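Long-range contacts in phosphoserine phosphatase (Homo sapiens, PDB 6HYY), which catalyses the hydrolysis of O-phosphoserine to serine and phosphate, the step that yields free serine, in a magnesium-dependent site of the haloacid dehalogenase type: residues K5-A10 against K169-G174; S19-E24 against P81-G86; G26-A31 against A39-T44; R88-R93 against E214-L219; I190-N195 against W207-F212. All blocks are in the same frame, centred on the assembly; numbering follows the deposited sequence.

Interaction 1: K5-A10 against K169-G174; sequences KLFYSA and KIIMIG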
# COMPACT_ATOMS: atom_id res chain seq x y z
N LYS A 5 0.85 -5.57 -22.71
CA LYS A 5 1.58 -6.83 -22.88
C LYS A 5 2.34 -7.18 -21.61
O LYS A 5 2.28 -8.33 -21.14
CB LYS A 5 2.53 -6.72 -24.07
CG LYS A 5 1.85 -6.57 -25.41
CD LYS A 5 2.86 -6.51 -26.56
CE LYS A 5 3.70 -7.78 -26.64
NZ LYS A 5 4.95 -7.75 -25.81
N LEU A 6 3.06 -6.21 -21.05
CA LEU A 6 3.73 -6.44 -19.77
C LEU A 6 2.74 -6.82 -18.69
O LEU A 6 2.92 -7.82 -17.98
CB LEU A 6 4.50 -5.18 -19.36
CG LEU A 6 4.88 -5.14 -17.87
CD1 LEU A 6 5.98 -6.15 -17.57
CD2 LEU A 6 5.26 -3.74 -17.43
N PHE A 7 1.67 -6.04 -18.55
CA PHE A 7 0.70 -6.27 -17.48
C PHE A 7 0.10 -7.67 -17.56
O PHE A 7 -0.07 -8.35 -16.54
CB PHE A 7 -0.38 -5.19 -17.52
CG PHE A 7 -1.22 -5.11 -16.28
CD1 PHE A 7 -0.67 -4.72 -15.07
CD2 PHE A 7 -2.58 -5.41 -16.32
CE1 PHE A 7 -1.43 -4.64 -13.93
CE2 PHE A 7 -3.36 -5.33 -15.17
CZ PHE A 7 -2.78 -4.94 -13.98
N TYR A 8 -0.17 -8.14 -18.78
CA TYR A 8 -0.80 -9.44 -18.98
C TYR A 8 0.15 -10.61 -18.85
O TYR A 8 -0.31 -11.76 -18.81
CB TYR A 8 -1.51 -9.48 -20.34
CG TYR A 8 -2.79 -8.70 -20.25
CD1 TYR A 8 -4.02 -9.28 -20.49
CD2 TYR A 8 -2.75 -7.38 -19.83
CE1 TYR A 8 -5.17 -8.54 -20.35
CE2 TYR A 8 -3.86 -6.65 -19.70
CZ TYR A 8 -5.06 -7.22 -19.95
OH TYR A 8 -6.14 -6.41 -19.78
N SER A 9 1.45 -10.37 -18.78
CA SER A 9 2.42 -11.43 -18.54
C SER A 9 2.64 -11.72 -17.06
O SER A 9 3.34 -12.68 -16.73
CB SER A 9 3.76 -11.07 -19.19
OG SER A 9 4.38 -10.00 -18.51
N ALA A 10 2.06 -10.92 -16.17
CA ALA A 10 2.30 -11.07 -14.74
C ALA A 10 1.47 -12.21 -14.17
O ALA A 10 0.30 -12.37 -14.52
CB ALA A 10 1.96 -9.78 -14.00
N LYS A 169 6.51 -13.84 -12.61
CA LYS A 169 6.60 -12.44 -12.99
C LYS A 169 5.72 -11.64 -12.03
O LYS A 169 4.50 -11.66 -12.17
CB LYS A 169 6.16 -12.25 -14.44
CG LYS A 169 6.29 -10.80 -14.91
CD LYS A 169 6.57 -10.74 -16.40
CE LYS A 169 7.30 -9.45 -16.77
NZ LYS A 169 7.49 -9.36 -18.25
N ILE A 170 6.36 -10.96 -11.08
CA ILE A 170 5.67 -10.12 -10.10
C ILE A 170 5.85 -8.66 -10.50
O ILE A 170 6.97 -8.18 -10.68
CB ILE A 170 6.22 -10.35 -8.69
CG1 ILE A 170 6.14 -11.80 -8.29
CG2 ILE A 170 5.45 -9.52 -7.66
CD1 ILE A 170 6.81 -12.06 -6.94
N ILE A 171 4.74 -7.93 -10.58
CA ILE A 171 4.77 -6.50 -10.89
C ILE A 171 4.40 -5.74 -9.62
O ILE A 171 3.44 -6.10 -8.93
CB ILE A 171 3.79 -6.15 -12.02
CG1 ILE A 171 4.19 -6.90 -13.31
CG2 ILE A 171 3.76 -4.63 -12.26
CD1 ILE A 171 3.37 -6.53 -14.52
N MET A 172 5.18 -4.71 -9.30
CA MET A 172 4.86 -3.78 -8.22
C MET A 172 4.21 -2.52 -8.80
O MET A 172 4.69 -2.00 -9.81
CB MET A 172 6.12 -3.38 -7.46
CG MET A 172 5.88 -2.35 -6.37
SD MET A 172 5.23 -3.12 -4.88
CE MET A 172 4.30 -1.78 -4.11
N ILE A 173 3.10 -2.07 -8.20
CA ILE A 173 2.38 -0.87 -8.65
C ILE A 173 2.25 0.08 -7.48
O ILE A 173 1.71 -0.30 -6.44
CB ILE A 173 1.00 -1.22 -9.22
CG1 ILE A 173 1.15 -2.17 -10.41
CG2 ILE A 173 0.25 0.09 -9.60
CD1 ILE A 173 -0.15 -2.48 -11.17
N GLY A 174 2.74 1.31 -7.65
CA GLY A 174 2.64 2.27 -6.56
C GLY A 174 3.05 3.65 -7.00
O GLY A 174 3.53 3.86 -8.12
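Leu6 meets 169-174 with two parts of its side chain: CG rests against the CD1 methyl of Ile171, and CD1 lies 3.6 Å from Lys169 NZ, the Leu6 and Lys169 side chains crossing at about a right angle. The Phe7 side chain leaves its backbone away from strand 170-174, yet with CG anti to the backbone N (chi1 -165°) the ring swings back far enough for Ile173 CD1 to touch its edge, 3.7 Å from CE1. Ser9 OG donates to Leu6 O at 2.7 Å and accepts from Lys169 NZ at 3.2 Å, the extended lysine chain running alongside Ser9. With an alanine in place of Lys169, Ser9 OG would probably lose its donor and Leu6 CD1 part of its cover. Ala10 closes the segment: its CB sits 3.6 Å from Ile171 CD1, a methyl also near Leu6 O, and its CA approaches Lys169 O. Further out, Phe7 packs on Leu90 and Leu94 of helix 87-96, while Ile171 and Ile173 reach across to strands 188-192 and 12-16. Helix 2-8 thus covers one face of the central sheet, opposite the face where Ile170 and Met172 meet helix 153-165.

Interaction 2: S19-E24 against P81-G86; sequences STVIRE and PHLTPG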
# COMPACT_ATOMS: atom_id res chain seq x y z
N SER A 19 -2.30 6.22 -1.22
CA SER A 19 -2.27 7.05 -2.42
C SER A 19 -2.23 6.24 -3.71
O SER A 19 -2.14 6.83 -4.78
CB SER A 19 -1.11 8.05 -2.39
OG SER A 19 -1.23 8.86 -1.24
N THR A 20 -2.35 4.91 -3.63
CA THR A 20 -2.45 4.08 -4.83
C THR A 20 -3.80 3.37 -4.85
O THR A 20 -4.68 3.78 -5.61
CB THR A 20 -1.29 3.10 -4.92
OG1 THR A 20 -0.08 3.87 -5.05
CG2 THR A 20 -1.42 2.23 -6.13
N VAL A 21 -4.01 2.36 -4.02
CA VAL A 21 -5.31 1.69 -3.96
C VAL A 21 -6.35 2.58 -3.29
O VAL A 21 -7.54 2.54 -3.65
CB VAL A 21 -5.16 0.35 -3.21
CG1 VAL A 21 -6.53 -0.27 -2.91
CG2 VAL A 21 -4.34 -0.61 -4.04
N ILE A 22 -5.94 3.36 -2.29
CA ILE A 22 -6.83 4.33 -1.67
C ILE A 22 -6.31 5.74 -1.95
O ILE A 22 -5.15 5.95 -2.27
CB ILE A 22 -7.00 4.11 -0.16
CG1 ILE A 22 -5.65 4.26 0.56
CG2 ILE A 22 -7.67 2.74 0.11
CD1 ILE A 22 -5.73 4.09 2.09
N ARG A 23 -7.20 6.73 -1.81
CA ARG A 23 -6.84 8.10 -2.16
C ARG A 23 -5.96 8.75 -1.09
O ARG A 23 -5.14 9.61 -1.42
CB ARG A 23 -8.11 8.93 -2.38
CG ARG A 23 -9.14 8.20 -3.24
CD ARG A 23 -9.91 9.15 -4.13
NE ARG A 23 -9.18 9.39 -5.38
CZ ARG A 23 -9.69 9.98 -6.46
NH1 ARG A 23 -10.95 10.39 -6.47
NH2 ARG A 23 -8.92 10.15 -7.53
N GLU A 24 -6.09 8.32 0.15
CA GLU A 24 -5.50 8.95 1.32
C GLU A 24 -4.29 8.15 1.81
O GLU A 24 -3.95 7.08 1.29
CB GLU A 24 -6.55 9.07 2.43
CG GLU A 24 -7.92 9.63 1.98
CD GLU A 24 -8.97 8.55 1.72
OE1 GLU A 24 -10.18 8.88 1.75
OE2 GLU A 24 -8.60 7.38 1.48
N PRO A 81 -11.42 4.63 4.32
CA PRO A 81 -10.68 5.21 3.20
C PRO A 81 -11.39 5.00 1.88
O PRO A 81 -12.12 4.01 1.69
CB PRO A 81 -9.34 4.47 3.25
CG PRO A 81 -9.67 3.16 3.88
CD PRO A 81 -10.74 3.47 4.91
N HIS A 82 -11.21 5.95 0.98
CA HIS A 82 -11.85 5.90 -0.33
C HIS A 82 -10.98 5.16 -1.33
O HIS A 82 -9.82 5.52 -1.53
CB HIS A 82 -12.12 7.30 -0.84
CG HIS A 82 -13.21 7.99 -0.10
ND1 HIS A 82 -14.15 8.78 -0.72
CD2 HIS A 82 -13.54 7.99 1.22
CE1 HIS A 82 -15.00 9.25 0.18
NE2 HIS A 82 -14.65 8.79 1.36
N LEU A 83 -11.55 4.15 -1.97
CA LEU A 83 -10.82 3.47 -3.04
C LEU A 83 -10.65 4.39 -4.24
O LEU A 83 -11.56 5.15 -4.63
CB LEU A 83 -11.53 2.18 -3.44
CG LEU A 83 -11.67 1.12 -2.36
CD1 LEU A 83 -12.46 -0.06 -2.87
CD2 LEU A 83 -10.30 0.64 -1.94
N THR A 84 -9.48 4.33 -4.83
CA THR A 84 -9.18 5.10 -6.03
C THR A 84 -10.07 4.63 -7.17
O THR A 84 -10.29 3.42 -7.33
CB THR A 84 -7.71 4.89 -6.38
OG1 THR A 84 -6.90 5.29 -5.27
CG2 THR A 84 -7.30 5.61 -7.66
N PRO A 85 -10.62 5.53 -7.98
CA PRO A 85 -11.41 5.12 -9.13
C PRO A 85 -10.68 4.11 -10.02
O PRO A 85 -9.49 4.25 -10.31
CB PRO A 85 -11.68 6.43 -9.87
CG PRO A 85 -11.66 7.45 -8.77
CD PRO A 85 -10.64 6.99 -7.77
N GLY A 86 -11.40 3.06 -10.40
CA GLY A 86 -10.87 2.04 -11.26
C GLY A 86 -10.24 0.85 -10.56
O GLY A 86 -10.08 -0.19 -11.20
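Ile22 and Leu83 face each other at a single backbone bridge, with side-chain bumps fitted along both sides of it. Leu83 CD2 nestles between Val21 CG1 and Ile22 CG2, at 4.0 Å and 3.9 Å, and the Val21 and Leu83 side chains lie side by side. Ile22 CD1 settles on the ring of Pro81 at CB; Val115 of helix 109-116 touches all four of these side chains. On the outer flank the Arg23 chain bends twice and lays one guanidinium face over Pro85, whose CD lies 3.4 Å from CZ; Asn195 accepts from the NE. Glu24, bent at chi2 (98°), curls round to Pro81 and His82, where OE2 takes the His82 N-H through its syn lone pair at 3.0 Å and OE1 adds a weak bond. An alanine in place of Glu24 would probably leave the His82 N-H without its acceptor here. Two backbone bonds hold the loop, Arg23 N to His82 O and Thr84 N to Val21 O, the latter nearly straight (175°), and Thr84 OG1 gives to Thr20 O at 2.7 Å. Thr20 offers its carbonyl to Thr84 and its OG1 to Asp16, a magnesium ligand, which brings this polar seam close to the metal site.

Interaction 3: G26-A31 against A39-T44; sequences GIDELA and AVSEMT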
# COMPACT_ATOMS: atom_id res chain seq x y z
N GLY A 26 -3.23 6.21 5.14
CA GLY A 26 -3.97 5.69 6.28
C GLY A 26 -3.52 6.28 7.60
O GLY A 26 -4.34 6.65 8.44
N ILE A 27 -2.20 6.40 7.80
CA ILE A 27 -1.71 6.93 9.06
C ILE A 27 -2.14 8.39 9.25
O ILE A 27 -2.43 8.81 10.38
CB ILE A 27 -0.18 6.76 9.15
CG1 ILE A 27 0.31 7.15 10.55
CG2 ILE A 27 0.53 7.56 8.07
CD1 ILE A 27 1.68 6.62 10.91
N ASP A 28 -2.23 9.16 8.16
CA ASP A 28 -2.70 10.54 8.26
C ASP A 28 -4.18 10.59 8.60
O ASP A 28 -4.63 11.45 9.37
CB ASP A 28 -2.43 11.28 6.95
CG ASP A 28 -0.95 11.39 6.62
OD1 ASP A 28 -0.12 11.17 7.53
OD2 ASP A 28 -0.62 11.69 5.45
N GLU A 29 -4.97 9.68 8.02
CA GLU A 29 -6.40 9.64 8.33
C GLU A 29 -6.63 9.22 9.77
O GLU A 29 -7.56 9.71 10.43
CB GLU A 29 -7.11 8.71 7.36
CG GLU A 29 -7.01 9.20 5.93
CD GLU A 29 -7.71 10.52 5.74
OE1 GLU A 29 -7.06 11.53 5.39
OE2 GLU A 29 -8.94 10.56 5.98
N LEU A 30 -5.82 8.29 10.27
CA LEU A 30 -5.90 7.92 11.68
C LEU A 30 -5.55 9.11 12.56
O LEU A 30 -6.20 9.35 13.58
CB LEU A 30 -4.96 6.73 11.95
CG LEU A 30 -5.04 6.08 13.33
CD1 LEU A 30 -6.46 5.70 13.65
CD2 LEU A 30 -4.11 4.86 13.35
N ALA A 31 -4.52 9.86 12.18
CA ALA A 31 -4.15 11.06 12.93
C ALA A 31 -5.28 12.08 12.93
O ALA A 31 -5.46 12.80 13.92
CB ALA A 31 -2.87 11.67 12.36
N ALA A 39 0.62 17.61 12.48
CA ALA A 39 1.95 17.12 12.83
C ALA A 39 2.27 15.82 12.10
O ALA A 39 3.38 15.66 11.57
CB ALA A 39 2.06 16.94 14.34
N VAL A 40 1.32 14.89 12.06
CA VAL A 40 1.61 13.58 11.49
C VAL A 40 1.72 13.66 9.97
O VAL A 40 2.60 13.04 9.37
CB VAL A 40 0.54 12.56 11.94
CG1 VAL A 40 0.57 11.32 11.04
CG2 VAL A 40 0.77 12.18 13.40
N SER A 41 0.82 14.41 9.32
CA SER A 41 0.90 14.57 7.87
C SER A 41 2.25 15.13 7.45
O SER A 41 2.82 14.71 6.43
CB SER A 41 -0.23 15.47 7.37
OG SER A 41 -1.47 14.77 7.33
N GLU A 42 2.79 16.07 8.23
CA GLU A 42 4.12 16.60 7.93
C GLU A 42 5.19 15.53 8.10
O GLU A 42 6.08 15.40 7.25
CB GLU A 42 4.41 17.80 8.82
CG GLU A 42 5.64 18.59 8.40
CD GLU A 42 5.69 18.85 6.90
OE1 GLU A 42 6.74 18.59 6.28
OE2 GLU A 42 4.66 19.31 6.34
N MET A 43 5.13 14.75 9.18
CA MET A 43 6.11 13.69 9.38
C MET A 43 6.02 12.64 8.28
O MET A 43 7.03 12.05 7.90
CB MET A 43 5.90 13.03 10.74
CG MET A 43 6.02 13.97 11.92
SD MET A 43 5.38 13.24 13.44
CE MET A 43 6.88 12.78 14.27
N THR A 44 4.82 12.40 7.76
CA THR A 44 4.67 11.44 6.67
C THR A 44 5.37 11.93 5.41
O THR A 44 6.08 11.17 4.74
CB THR A 44 3.18 11.19 6.41
OG1 THR A 44 2.59 10.64 7.60
CG2 THR A 44 2.98 10.23 5.25
O HOH W 1 1.08 13.44 4.37
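Asp28 and Thr44 come at each other from opposite directions, and their oxygens OD1 and OG1 stand 2.8 Å apart. Thr44 OG1 is also within hydrogen-bonding distance, 3.0 Å, of Val40 O one turn back in its own helix. The other carboxylate oxygen, Asp28 OD2, accepts a hydrogen bond from a water at 2.7 Å; the same water donates to Ser41 O, making a bridge between the helices. Beside this polar patch lies an apolar one. Ala31 CB sits 3.5 Å from Val40 CB, with both valine methyls close by, and the CG1 branch of Val40, anti to the backbone N (chi1 163°), turns to Asp28 OD1 and the Ile27 side chain. Ile27 CG2 reaches Thr44 OG1 as the two side chains slide past each other. Outside this shell, Arg61 NH1 donates to Thr44 OG1, bringing a positive charge to the hydroxyl. Ile65 of helix 54-65 covers Val40, and Leu30 turns to helix 69-78. The short helices run nearly antiparallel, at 166°, with axes 8.9 Å apart. Such a helical hairpin belongs to the cap inserted after the first core strand in this branch of the haloacid dehalogenase family.

Interaction 4: R88-R93 against E214-L219; sequences RELVSR and ELLGEL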
# COMPACT_ATOMS: atom_id res chain seq x y z
N ARG A 88 -11.35 -1.20 -8.16
CA ARG A 88 -12.22 -2.37 -8.02
C ARG A 88 -12.29 -3.15 -9.32
O ARG A 88 -12.18 -4.39 -9.33
CB ARG A 88 -13.64 -1.94 -7.61
CG ARG A 88 -13.81 -1.44 -6.21
CD ARG A 88 -15.29 -1.01 -6.02
NE ARG A 88 -15.52 -0.27 -4.78
CZ ARG A 88 -15.27 1.04 -4.62
NH1 ARG A 88 -14.80 1.81 -5.61
NH2 ARG A 88 -15.49 1.59 -3.44
N GLU A 89 -12.50 -2.46 -10.44
CA GLU A 89 -12.60 -3.12 -11.74
C GLU A 89 -11.28 -3.79 -12.10
O GLU A 89 -11.27 -4.91 -12.61
CB GLU A 89 -13.02 -2.12 -12.82
CG GLU A 89 -13.34 -2.80 -14.13
CD GLU A 89 -13.83 -1.84 -15.20
OE1 GLU A 89 -13.98 -0.64 -14.90
OE2 GLU A 89 -14.05 -2.30 -16.33
N LEU A 90 -10.15 -3.11 -11.85
CA LEU A 90 -8.84 -3.66 -12.18
C LEU A 90 -8.55 -4.93 -11.38
O LEU A 90 -8.12 -5.94 -11.96
CB LEU A 90 -7.75 -2.62 -11.94
CG LEU A 90 -6.32 -3.10 -12.24
CD1 LEU A 90 -6.18 -3.51 -13.70
CD2 LEU A 90 -5.33 -2.01 -11.91
N VAL A 91 -8.76 -4.89 -10.06
CA VAL A 91 -8.53 -6.11 -9.27
C VAL A 91 -9.46 -7.22 -9.74
O VAL A 91 -9.06 -8.39 -9.83
CB VAL A 91 -8.67 -5.84 -7.77
CG1 VAL A 91 -8.61 -7.17 -6.99
CG2 VAL A 91 -7.56 -4.92 -7.26
N SER A 92 -10.71 -6.88 -10.05
CA SER A 92 -11.65 -7.87 -10.55
C SER A 92 -11.14 -8.54 -11.82
O SER A 92 -11.19 -9.77 -11.94
CB SER A 92 -13.01 -7.21 -10.80
OG SER A 92 -13.61 -6.85 -9.58
N ARG A 93 -10.65 -7.75 -12.78
CA ARG A 93 -10.13 -8.33 -14.02
C ARG A 93 -8.89 -9.18 -13.76
O ARG A 93 -8.73 -10.24 -14.39
CB ARG A 93 -9.81 -7.25 -15.05
CG ARG A 93 -11.04 -6.46 -15.50
CD ARG A 93 -12.03 -7.28 -16.33
NE ARG A 93 -12.98 -8.07 -15.53
CZ ARG A 93 -13.92 -7.59 -14.70
NH1 ARG A 93 -14.08 -6.29 -14.51
NH2 ARG A 93 -14.69 -8.43 -14.04
N GLU A 214 -6.08 2.73 -17.83
CA GLU A 214 -5.07 2.46 -18.85
C GLU A 214 -4.68 0.99 -18.89
O GLU A 214 -4.35 0.46 -19.96
CB GLU A 214 -3.85 3.34 -18.63
CG GLU A 214 -4.16 4.82 -18.66
CD GLU A 214 -2.97 5.66 -18.28
OE1 GLU A 214 -1.88 5.41 -18.86
OE2 GLU A 214 -3.10 6.54 -17.41
N LEU A 215 -4.68 0.32 -17.74
CA LEU A 215 -4.48 -1.12 -17.73
C LEU A 215 -5.75 -1.87 -18.12
O LEU A 215 -5.66 -3.01 -18.58
CB LEU A 215 -4.00 -1.57 -16.35
CG LEU A 215 -2.76 -0.81 -15.90
CD1 LEU A 215 -2.40 -1.14 -14.47
CD2 LEU A 215 -1.60 -1.14 -16.84
N LEU A 216 -6.91 -1.23 -17.95
CA LEU A 216 -8.20 -1.69 -18.46
C LEU A 216 -8.41 -1.32 -19.92
O LEU A 216 -9.56 -1.27 -20.37
CB LEU A 216 -9.34 -1.10 -17.62
CG LEU A 216 -9.37 -1.36 -16.11
CD1 LEU A 216 -10.30 -0.37 -15.41
CD2 LEU A 216 -9.80 -2.78 -15.82
N GLY A 217 -7.34 -1.00 -20.64
CA GLY A 217 -7.42 -0.82 -22.07
C GLY A 217 -7.05 -2.11 -22.76
O GLY A 217 -5.93 -2.26 -23.27
N GLU A 218 -7.96 -3.07 -22.78
CA GLU A 218 -7.66 -4.39 -23.32
C GLU A 218 -8.73 -4.85 -24.29
O GLU A 218 -8.48 -5.04 -25.48
CB GLU A 218 -7.52 -5.41 -22.19
CG GLU A 218 -8.58 -5.29 -21.08
CD GLU A 218 -8.82 -6.61 -20.35
OE1 GLU A 218 -8.21 -7.63 -20.75
OE2 GLU A 218 -9.61 -6.63 -19.38
N LEU A 219 -9.94 -5.04 -23.76
CA LEU A 219 -11.09 -5.59 -24.46
C LEU A 219 -12.33 -5.07 -23.75
O LEU A 219 -13.46 -5.31 -24.18
CB LEU A 219 -11.05 -7.12 -24.48
CG LEU A 219 -9.96 -7.91 -25.24
CD1 LEU A 219 -8.68 -8.11 -24.43
CD2 LEU A 219 -10.50 -9.26 -25.69
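Two torsions set up the meeting of Leu216 with helix 87-96: Leu216 CG stands anti to its carbonyl carbon (chi1 -57°), sending both methyls at the helix, and Glu89 CG lies anti to the backbone N (chi1 -171°), which runs its extended chain beside them. This is helix-to-loop packing at the edge of the Rossmann-like core of the haloacid dehalogenase fold, where the segment following the last strand lies along a helix beside the sheet. The methyl CD2 of Leu216 lodges against the helix surface, 3.9 Å from Leu90 CA and the same distance from Arg93 CG. CD1 takes the other side and touches the carboxylate end of Glu89, with OE1 at 3.7 Å. One residue earlier, Leu215 meets the side chain of Leu90: its CB faces Leu90 CD1 at 3.9 Å and its CD1 faces Leu90 CD2. Phe7 of helix 2-8 touches both of these leucines, and Phe212 also packs on Leu90, so the leucine pair belongs to a larger apolar layer. No hydrogen bond joins the two segments.

Arg93 is bent at chi2 and chi3 and folds back over its own helix, where its guanidinium edge meets Glu89 CG and NH2 makes a salt bridge with Glu96. In a poorly ordered part of the chain, Glu218 OE2 meets the aliphatic part of Arg93, 3.9 Å from CD, and stays 5.3 Å from Arg93 NE, too far for a salt bridge.

Interaction 5: I190-N195 against W207-F212; sequences IGFGGN and WYITDF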
# COMPACT_ATOMS: atom_id res chain seq x y z
N ILE A 190 5.23 -0.42 -12.17
CA ILE A 190 4.38 0.57 -12.82
C ILE A 190 4.09 1.67 -11.80
O ILE A 190 3.46 1.41 -10.77
CB ILE A 190 3.08 -0.03 -13.35
CG1 ILE A 190 3.38 -1.20 -14.29
CG2 ILE A 190 2.28 1.05 -14.05
CD1 ILE A 190 2.14 -1.98 -14.74
N GLY A 191 4.52 2.90 -12.11
CA GLY A 191 4.20 4.02 -11.25
C GLY A 191 2.78 4.51 -11.47
O GLY A 191 2.21 4.37 -12.55
N PHE A 192 2.19 5.04 -10.40
CA PHE A 192 0.79 5.46 -10.43
C PHE A 192 0.63 6.89 -9.92
O PHE A 192 0.96 7.18 -8.77
CB PHE A 192 -0.08 4.52 -9.59
CG PHE A 192 -1.53 4.90 -9.62
CD1 PHE A 192 -2.29 4.67 -10.76
CD2 PHE A 192 -2.12 5.50 -8.53
CE1 PHE A 192 -3.60 5.03 -10.82
CE2 PHE A 192 -3.46 5.88 -8.58
CZ PHE A 192 -4.20 5.64 -9.72
N GLY A 193 0.04 7.74 -10.76
CA GLY A 193 -0.10 9.14 -10.40
C GLY A 193 -1.54 9.64 -10.38
O GLY A 193 -1.79 10.84 -10.49
N GLY A 194 -2.50 8.73 -10.23
CA GLY A 194 -3.90 9.13 -10.27
C GLY A 194 -4.34 9.99 -9.10
O GLY A 194 -5.30 10.76 -9.21
N ASN A 195 -3.66 9.87 -7.96
CA ASN A 195 -4.02 10.66 -6.79
C ASN A 195 -3.09 11.85 -6.61
O ASN A 195 -3.55 13.00 -6.53
CB ASN A 195 -4.04 9.77 -5.54
CG ASN A 195 -5.23 8.83 -5.56
OD1 ASN A 195 -6.37 9.26 -5.74
ND2 ASN A 195 -4.96 7.54 -5.40
N TRP A 207 7.49 2.60 -16.80
CA TRP A 207 6.05 2.50 -16.97
C TRP A 207 5.38 3.40 -15.95
O TRP A 207 5.72 3.35 -14.77
CB TRP A 207 5.57 1.06 -16.80
CG TRP A 207 6.37 0.05 -17.57
CD1 TRP A 207 7.31 -0.80 -17.07
CD2 TRP A 207 6.30 -0.20 -18.97
NE1 TRP A 207 7.82 -1.58 -18.09
CE2 TRP A 207 7.22 -1.23 -19.26
CE3 TRP A 207 5.55 0.35 -20.02
CZ2 TRP A 207 7.41 -1.72 -20.55
CZ3 TRP A 207 5.74 -0.14 -21.30
CH2 TRP A 207 6.66 -1.16 -21.55
N TYR A 208 4.43 4.22 -16.41
CA TYR A 208 3.76 5.16 -15.51
C TYR A 208 2.36 5.42 -16.04
O TYR A 208 2.19 5.67 -17.24
CB TYR A 208 4.53 6.48 -15.40
CG TYR A 208 4.12 7.33 -14.22
CD1 TYR A 208 4.67 7.13 -12.95
CD2 TYR A 208 3.19 8.35 -14.38
CE1 TYR A 208 4.30 7.91 -11.88
CE2 TYR A 208 2.80 9.13 -13.30
CZ TYR A 208 3.35 8.91 -12.05
OH TYR A 208 2.98 9.69 -10.98
N ILE A 209 1.37 5.36 -15.15
CA ILE A 209 -0.02 5.64 -15.50
C ILE A 209 -0.63 6.61 -14.50
O ILE A 209 -0.19 6.71 -13.35
CB ILE A 209 -0.87 4.35 -15.57
CG1 ILE A 209 -0.96 3.71 -14.19
CG2 ILE A 209 -0.28 3.37 -16.58
CD1 ILE A 209 -1.90 2.51 -14.13
N THR A 210 -1.66 7.33 -14.94
CA THR A 210 -2.40 8.22 -14.05
C THR A 210 -3.86 7.81 -13.88
O THR A 210 -4.61 8.51 -13.19
CB THR A 210 -2.35 9.68 -14.54
OG1 THR A 210 -2.69 9.72 -15.93
CG2 THR A 210 -0.97 10.27 -14.33
N ASP A 211 -4.28 6.71 -14.49
CA ASP A 211 -5.65 6.24 -14.32
C ASP A 211 -5.63 4.74 -14.51
O ASP A 211 -5.06 4.24 -15.49
CB ASP A 211 -6.59 6.93 -15.31
CG ASP A 211 -8.06 6.78 -14.93
OD1 ASP A 211 -8.47 5.66 -14.58
OD2 ASP A 211 -8.79 7.80 -14.99
N PHE A 212 -6.24 4.01 -13.57
CA PHE A 212 -6.23 2.56 -13.67
C PHE A 212 -6.92 2.06 -14.94
O PHE A 212 -6.67 0.92 -15.34
CB PHE A 212 -6.85 1.96 -12.40
CG PHE A 212 -5.92 1.96 -11.20
CD1 PHE A 212 -4.63 1.42 -11.29
CD2 PHE A 212 -6.33 2.52 -10.00
CE1 PHE A 212 -3.79 1.44 -10.19
CE2 PHE A 212 -5.49 2.53 -8.89
CZ PHE A 212 -4.21 1.99 -8.98
O HOH W 2 3.35 9.08 -8.48
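Strands 190-192 and 207-209 run parallel, bridged at Gly191 with Tyr208 and at Phe192 with Ile209, by bonds from Gly191 N to Trp207 O, from Ile209 N to Gly191 O and, at 2.8 Å, from Gly193 N to Ile209 O. On the face carrying Ile190, Phe192 and Ile209, Ile209 CG1 meets the edge of the Phe192 ring at CD1, 3.8 Å away. Phe192 CG lies anti to the backbone N (chi1 -179°), and the ring forms an offset stack with Phe212, centroids 4.0 Å apart and planes only 7° from parallel. Gly194 N lies over the rim of the opposite face, leaving the ring between backbone and stack. On the reverse face of the sheet the Tyr208 ring lies over the Gly191 carbonyl, and its OH comes 3.2 Å from Gly193 CA; the tyrosine packs directly on the backbone where Gly191 and Gly193 carry no CB. A water lies 2.6 Å from Tyr208 OH and close to Phe192 O. Asn195, just beyond, binds Ser19 O, Thr84 and Arg23, carrying the loop toward the metal-site side. Together with helix 199-204 the two strands make a beta-alpha-beta crossover, the unit that finishes one edge of the Rossmann-like sheet.

Overall arrangement
Interactions 1 and 5 share the central sheet: Met172 O lies 2.9 Å from Ile190 N, joining neighbouring strands. Interaction 4 lies beside both on one face of it, Phe7 CE1 touching Leu215 CD1 at 3.7 Å and Leu90 CD2 reaching Phe212 CD1 at 3.6 Å. Interaction 2 comes closest to the magnesium, with the Thr20 side chain about 4 Å from the ion and about 7 Å from the bound serine; it meets interaction 5 where Arg23 NE lies 2.8 Å from Asn195 OD1. Interaction 3, in the cap, is about 30 Å from interaction 1 between centres, yet its Ile27 side chain comes within about 6 Å of the serine.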